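Long-range contact in pyruvate kinase (Pyrobaculum aerophilum, PDB 3QTG), which catalyses the last step of glycolysis, transferring the phosphate of phosphoenolpyruvate to ADP to give pyruvate and ATP, with the help of a divalent metal cation: residues A[204-216]-A[235-248]. Numbering follows the deposited sequence.
Sequences LAKSCKDVDSVRS and GAVNNLEELVQCSD
C208, V211 and R215, spaced three and four residues apart along one side of helix 208-216, meet L243, C246 and D248 where outer helices following neighbouring TIM-barrel strands, 199-202 and 226-231, run side by side; the axes of helix 208-216 and helix 240-245 lie 17° from parallel. Apolar contacts fill the middle. The SG atoms of C208 and C246 lie 3.6 Å apart, too far for a disulfide, small enough for so close a seam. V211 sets CG2 beside its backbone N (CG1 anti to N, chi1 -175°), which brings CG2 to 3.7 Å from C246 SG, while L243 lays CD2 against the S207 carbonyl at the start of the helix. Hydrogen bonds flank this apolar patch at both ends. At one, N239 ND2 donates to K206 O (2.8 Å), an amide satisfying a loop carbonyl. At the other, the long, extended R215 reaches the chain beyond helix 240-245: R215 NH1 and NH2 grip C246 O at 2.9 and 2.7 Å, near the guanidinium plane. A lysine here, with one terminal nitrogen, would probably be unable to hold both the C246 carbonyl and D248, leaving one without its mate. D248 OD2 accepts from V227 N of strand 226-231, while its OD1 takes the R215 NH2 salt bridge from above the carboxylate plane at 2.7 Å.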
loop_
_atom_site.group_PDB
_atom_site.type_symbol
_atom_site.label_atom_id
_atom_site.label_comp_id
_atom_site.label_asym_id
_atom_site.label_seq_id
_atom_site.Cartn_x
_atom_site.Cartn_y
_atom_site.Cartn_z
ATOM N N LEU A 204 -8.199 -24.887 -31.772
ATOM C CA LEU A 204 -9.644 -24.622 -31.880
ATOM C C LEU A 204 -10.514 -25.194 -30.765
ATOM O O LEU A 204 -11.713 -25.408 -30.969
ATOM C CB LEU A 204 -10.199 -25.032 -33.273
ATOM C CG LEU A 204 -9.584 -24.367 -34.516
ATOM C CD1 LEU A 204 -10.136 -24.968 -35.840
ATOM C CD2 LEU A 204 -9.769 -22.844 -34.495
ATOM N N ALA A 205 -9.921 -25.433 -29.594
ATOM C CA ALA A 205 -10.686 -25.787 -28.405
ATOM C C ALA A 205 -11.471 -24.572 -27.918
ATOM O O ALA A 205 -11.004 -23.436 -28.023
ATOM C CB ALA A 205 -9.752 -26.297 -27.319
ATOM N N LYS A 206 -12.683 -24.776 -27.419
ATOM C CA LYS A 206 -13.434 -23.629 -26.863
ATOM C C LYS A 206 -14.188 -23.966 -25.581
ATOM O O LYS A 206 -14.930 -23.133 -25.063
ATOM C CB LYS A 206 -14.372 -22.965 -27.900
ATOM C CG LYS A 206 -15.463 -23.874 -28.469
ATOM C CD LYS A 206 -16.331 -23.145 -29.513
ATOM C CE LYS A 206 -17.293 -24.128 -30.200
ATOM N NZ LYS A 206 -18.250 -23.465 -31.125
ATOM N N SER A 207 -13.997 -25.187 -25.087
ATOM C CA SER A 207 -14.514 -25.580 -23.788
ATOM C C SER A 207 -13.558 -26.539 -23.097
ATOM O O SER A 207 -12.709 -27.167 -23.733
ATOM C CB SER A 207 -15.894 -26.227 -23.931
ATOM O OG SER A 207 -15.783 -27.497 -24.539
ATOM N N CYS A 208 -13.720 -26.651 -21.785
ATOM C CA CYS A 208 -12.984 -27.630 -21.001
ATOM C C CYS A 208 -13.186 -29.059 -21.490
ATOM O O CYS A 208 -12.242 -29.838 -21.474
ATOM C CB CYS A 208 -13.327 -27.477 -19.526
ATOM S SG CYS A 208 -13.011 -25.761 -19.038
ATOM N N LYS A 209 -14.397 -29.379 -21.956
ATOM C CA LYS A 209 -14.712 -30.710 -22.486
ATOM C C LYS A 209 -13.771 -31.102 -23.625
ATOM O O LYS A 209 -13.267 -32.235 -23.663
ATOM C CB LYS A 209 -16.187 -30.808 -22.942
ATOM C CG LYS A 209 -16.643 -32.254 -23.235
ATOM C CD LYS A 209 -18.058 -32.345 -23.799
ATOM C CE LYS A 209 -18.491 -33.820 -23.988
ATOM N NZ LYS A 209 -17.894 -34.487 -25.199
ATOM N N ASP A 210 -13.548 -30.157 -24.540
ATOM C CA ASP A 210 -12.625 -30.312 -25.671
ATOM C C ASP A 210 -11.198 -30.658 -25.225
ATOM O O ASP A 210 -10.566 -31.565 -25.771
ATOM C CB ASP A 210 -12.592 -29.020 -26.487
ATOM C CG ASP A 210 -13.793 -28.873 -27.414
ATOM O OD1 ASP A 210 -14.430 -29.891 -27.756
ATOM O OD2 ASP A 210 -14.083 -27.729 -27.819
ATOM N N VAL A 211 -10.708 -29.926 -24.227
ATOM C CA VAL A 211 -9.363 -30.132 -23.688
ATOM C C VAL A 211 -9.222 -31.519 -23.022
ATOM O O VAL A 211 -8.263 -32.245 -23.289
ATOM C CB VAL A 211 -8.965 -28.986 -22.718
ATOM C CG1 VAL A 211 -7.529 -29.139 -22.252
ATOM C CG2 VAL A 211 -9.151 -27.637 -23.395
ATOM N N ASP A 212 -10.199 -31.864 -22.183
ATOM C CA ASP A 212 -10.278 -33.162 -21.499
ATOM C C ASP A 212 -10.284 -34.362 -22.454
ATOM O O ASP A 212 -9.725 -35.414 -22.136
ATOM C CB ASP A 212 -11.539 -33.231 -20.621
ATOM C CG ASP A 212 -11.502 -32.275 -19.429
ATOM O OD1 ASP A 212 -10.500 -31.537 -19.234
ATOM O OD2 ASP A 212 -12.505 -32.259 -18.675
ATOM N N SER A 213 -10.923 -34.200 -23.611
ATOM C CA SER A 213 -10.994 -35.257 -24.625
ATOM C C SER A 213 -9.632 -35.555 -25.200
ATOM O O SER A 213 -9.297 -36.705 -25.441
ATOM C CB SER A 213 -11.934 -34.858 -25.751
ATOM O OG SER A 213 -13.250 -34.760 -25.244
ATOM N N VAL A 214 -8.845 -34.508 -25.428
ATOM C CA VAL A 214 -7.477 -34.703 -25.894
ATOM C C VAL A 214 -6.645 -35.313 -24.753
ATOM O O VAL A 214 -5.807 -36.178 -24.989
ATOM C CB VAL A 214 -6.866 -33.399 -26.470
ATOM C CG1 VAL A 214 -5.390 -33.585 -26.832
ATOM C CG2 VAL A 214 -7.649 -32.967 -27.704
ATOM N N ARG A 215 -6.915 -34.893 -23.518
ATOM C CA ARG A 215 -6.198 -35.446 -22.370
ATOM C C ARG A 215 -6.410 -36.952 -22.215
ATOM O O ARG A 215 -5.442 -37.692 -22.020
ATOM C CB ARG A 215 -6.523 -34.699 -21.075
ATOM C CG ARG A 215 -5.636 -33.498 -20.836
ATOM C CD ARG A 215 -5.447 -33.213 -19.339
ATOM N NE ARG A 215 -4.752 -31.936 -19.116
ATOM C CZ ARG A 215 -5.385 -30.790 -18.905
ATOM N NH1 ARG A 215 -6.717 -30.767 -18.870
ATOM N NH2 ARG A 215 -4.701 -29.669 -18.720
ATOM N N SER A 216 -7.665 -37.396 -22.337
ATOM C CA SER A 216 -8.024 -38.828 -22.258
ATOM C C SER A 216 -7.431 -39.624 -23.406
ATOM O O SER A 216 -6.941 -40.726 -23.202
ATOM C CB SER A 216 -9.541 -39.035 -22.270
ATOM O OG SER A 216 -10.207 -38.069 -21.494
ATOM N N GLY A 235 -14.660 -17.371 -29.709
ATOM C CA GLY A 235 -15.311 -18.285 -28.767
ATOM C C GLY A 235 -14.379 -18.706 -27.651
ATOM O O GLY A 235 -14.806 -18.867 -26.505
ATOM N N ALA A 236 -13.100 -18.874 -27.985
ATOM C CA ALA A 236 -12.057 -19.132 -26.974
ATOM C C ALA A 236 -11.857 -17.919 -26.046
ATOM O O ALA A 236 -11.766 -18.062 -24.814
ATOM C CB ALA A 236 -10.742 -19.517 -27.656
ATOM N N VAL A 237 -11.802 -16.728 -26.640
ATOM C CA VAL A 237 -11.689 -15.504 -25.871
ATOM C C VAL A 237 -12.907 -15.285 -24.951
ATOM O O VAL A 237 -12.739 -14.881 -23.831
ATOM C CB VAL A 237 -11.348 -14.257 -26.763
ATOM C CG1 VAL A 237 -11.311 -12.951 -25.913
ATOM C CG2 VAL A 237 -10.018 -14.466 -27.490
ATOM N N ASN A 238 -14.124 -15.572 -25.407
ATOM C CA ASN A 238 -15.300 -15.420 -24.522
ATOM C C ASN A 238 -15.388 -16.464 -23.389
ATOM O O ASN A 238 -16.102 -16.255 -22.411
ATOM C CB ASN A 238 -16.604 -15.389 -25.329
ATOM C CG ASN A 238 -16.599 -14.314 -26.419
ATOM O OD1 ASN A 238 -16.079 -13.193 -26.236
ATOM N ND2 ASN A 238 -17.181 -14.647 -27.554
ATOM N N ASN A 239 -14.664 -17.572 -23.535
ATOM C CA ASN A 239 -14.577 -18.642 -22.520
ATOM C C ASN A 239 -13.149 -18.750 -21.905
ATOM O O ASN A 239 -12.705 -19.825 -21.481
ATOM C CB ASN A 239 -14.997 -19.979 -23.149
ATOM C CG ASN A 239 -15.445 -21.007 -22.119
ATOM O OD1 ASN A 239 -16.016 -20.664 -21.082
ATOM N ND2 ASN A 239 -15.196 -22.276 -22.410
ATOM N N LEU A 240 -12.457 -17.618 -21.836
ATOM C CA LEU A 240 -11.040 -17.581 -21.433
ATOM C C LEU A 240 -10.779 -18.044 -19.993
ATOM O O LEU A 240 -9.897 -18.876 -19.764
ATOM C CB LEU A 240 -10.464 -16.179 -21.666
ATOM C CG LEU A 240 -8.947 -16.000 -21.667
ATOM C CD1 LEU A 240 -8.288 -16.904 -22.696
ATOM C CD2 LEU A 240 -8.648 -14.542 -21.963
ATOM N N GLU A 241 -11.556 -17.513 -19.046
ATOM C CA GLU A 241 -11.478 -17.907 -17.628
ATOM C C GLU A 241 -11.376 -19.423 -17.428
ATOM O O GLU A 241 -10.420 -19.922 -16.806
ATOM C CB GLU A 241 -12.681 -17.369 -16.854
ATOM C CG GLU A 241 -12.702 -15.850 -16.695
ATOM C CD GLU A 241 -11.728 -15.361 -15.640
ATOM O OE1 GLU A 241 -11.723 -15.929 -14.529
ATOM O OE2 GLU A 241 -10.969 -14.401 -15.911
ATOM N N GLU A 242 -12.351 -20.144 -17.979
ATOM C CA GLU A 242 -12.434 -21.599 -17.827
ATOM C C GLU A 242 -11.414 -22.348 -18.662
ATOM O O GLU A 242 -10.867 -23.354 -18.218
ATOM C CB GLU A 242 -13.853 -22.100 -18.143
ATOM C CG GLU A 242 -14.927 -21.496 -17.201
ATOM C CD GLU A 242 -14.851 -22.060 -15.776
ATOM O OE1 GLU A 242 -15.475 -23.120 -15.532
ATOM O OE2 GLU A 242 -14.176 -21.449 -14.907
ATOM N N LEU A 243 -11.156 -21.858 -19.870
ATOM C CA LEU A 243 -10.173 -22.486 -20.743
ATOM C C LEU A 243 -8.760 -22.393 -20.176
ATOM O O LEU A 243 -7.987 -23.342 -20.274
ATOM C CB LEU A 243 -10.202 -21.870 -22.151
ATOM C CG LEU A 243 -11.181 -22.453 -23.172
ATOM C CD1 LEU A 243 -11.018 -21.728 -24.487
ATOM C CD2 LEU A 243 -10.955 -23.941 -23.367
ATOM N N VAL A 244 -8.416 -21.229 -19.630
ATOM C CA VAL A 244 -7.105 -21.042 -19.026
ATOM C C VAL A 244 -6.945 -22.028 -17.876
ATOM O O VAL A 244 -5.952 -22.742 -17.825
ATOM C CB VAL A 244 -6.863 -19.567 -18.595
ATOM C CG1 VAL A 244 -5.699 -19.466 -17.626
ATOM C CG2 VAL A 244 -6.625 -18.694 -19.839
ATOM N N GLN A 245 -7.959 -22.116 -17.010
ATOM C CA GLN A 245 -7.879 -22.978 -15.821
ATOM C C GLN A 245 -7.796 -24.480 -16.096
ATOM O O GLN A 245 -7.359 -25.241 -15.228
ATOM C CB GLN A 245 -8.989 -22.650 -14.822
ATOM C CG GLN A 245 -8.849 -21.247 -14.265
ATOM C CD GLN A 245 -9.944 -20.888 -13.287
ATOM O OE1 GLN A 245 -9.888 -21.254 -12.110
ATOM N NE2 GLN A 245 -10.944 -20.152 -13.763
ATOM N N CYS A 246 -8.175 -24.916 -17.295
ATOM C CA CYS A 246 -8.049 -26.327 -17.610
ATOM C C CYS A 246 -6.848 -26.688 -18.496
ATOM O O CYS A 246 -6.694 -27.858 -18.861
ATOM C CB CYS A 246 -9.347 -26.879 -18.186
ATOM S SG CYS A 246 -9.558 -26.482 -19.880
ATOM N N SER A 247 -5.992 -25.699 -18.793
ATOM C CA SER A 247 -4.791 -25.875 -19.633
ATOM C C SER A 247 -3.542 -26.246 -18.815
ATOM O O SER A 247 -3.518 -26.051 -17.606
ATOM C CB SER A 247 -4.484 -24.567 -20.367
ATOM O OG SER A 247 -5.606 -24.110 -21.096
ATOM N N ASP A 248 -2.508 -26.776 -19.469
ATOM C CA ASP A 248 -1.202 -26.877 -18.827
ATOM C C ASP A 248 -0.341 -25.692 -19.267
ATOM O O ASP A 248 0.601 -25.334 -18.591
ATOM C CB ASP A 248 -0.499 -28.202 -19.158
ATOM C CG ASP A 248 -1.324 -29.420 -18.737
ATOM O OD1 ASP A 248 -2.141 -29.303 -17.799
ATOM O OD2 ASP A 248 -1.169 -30.490 -19.351
#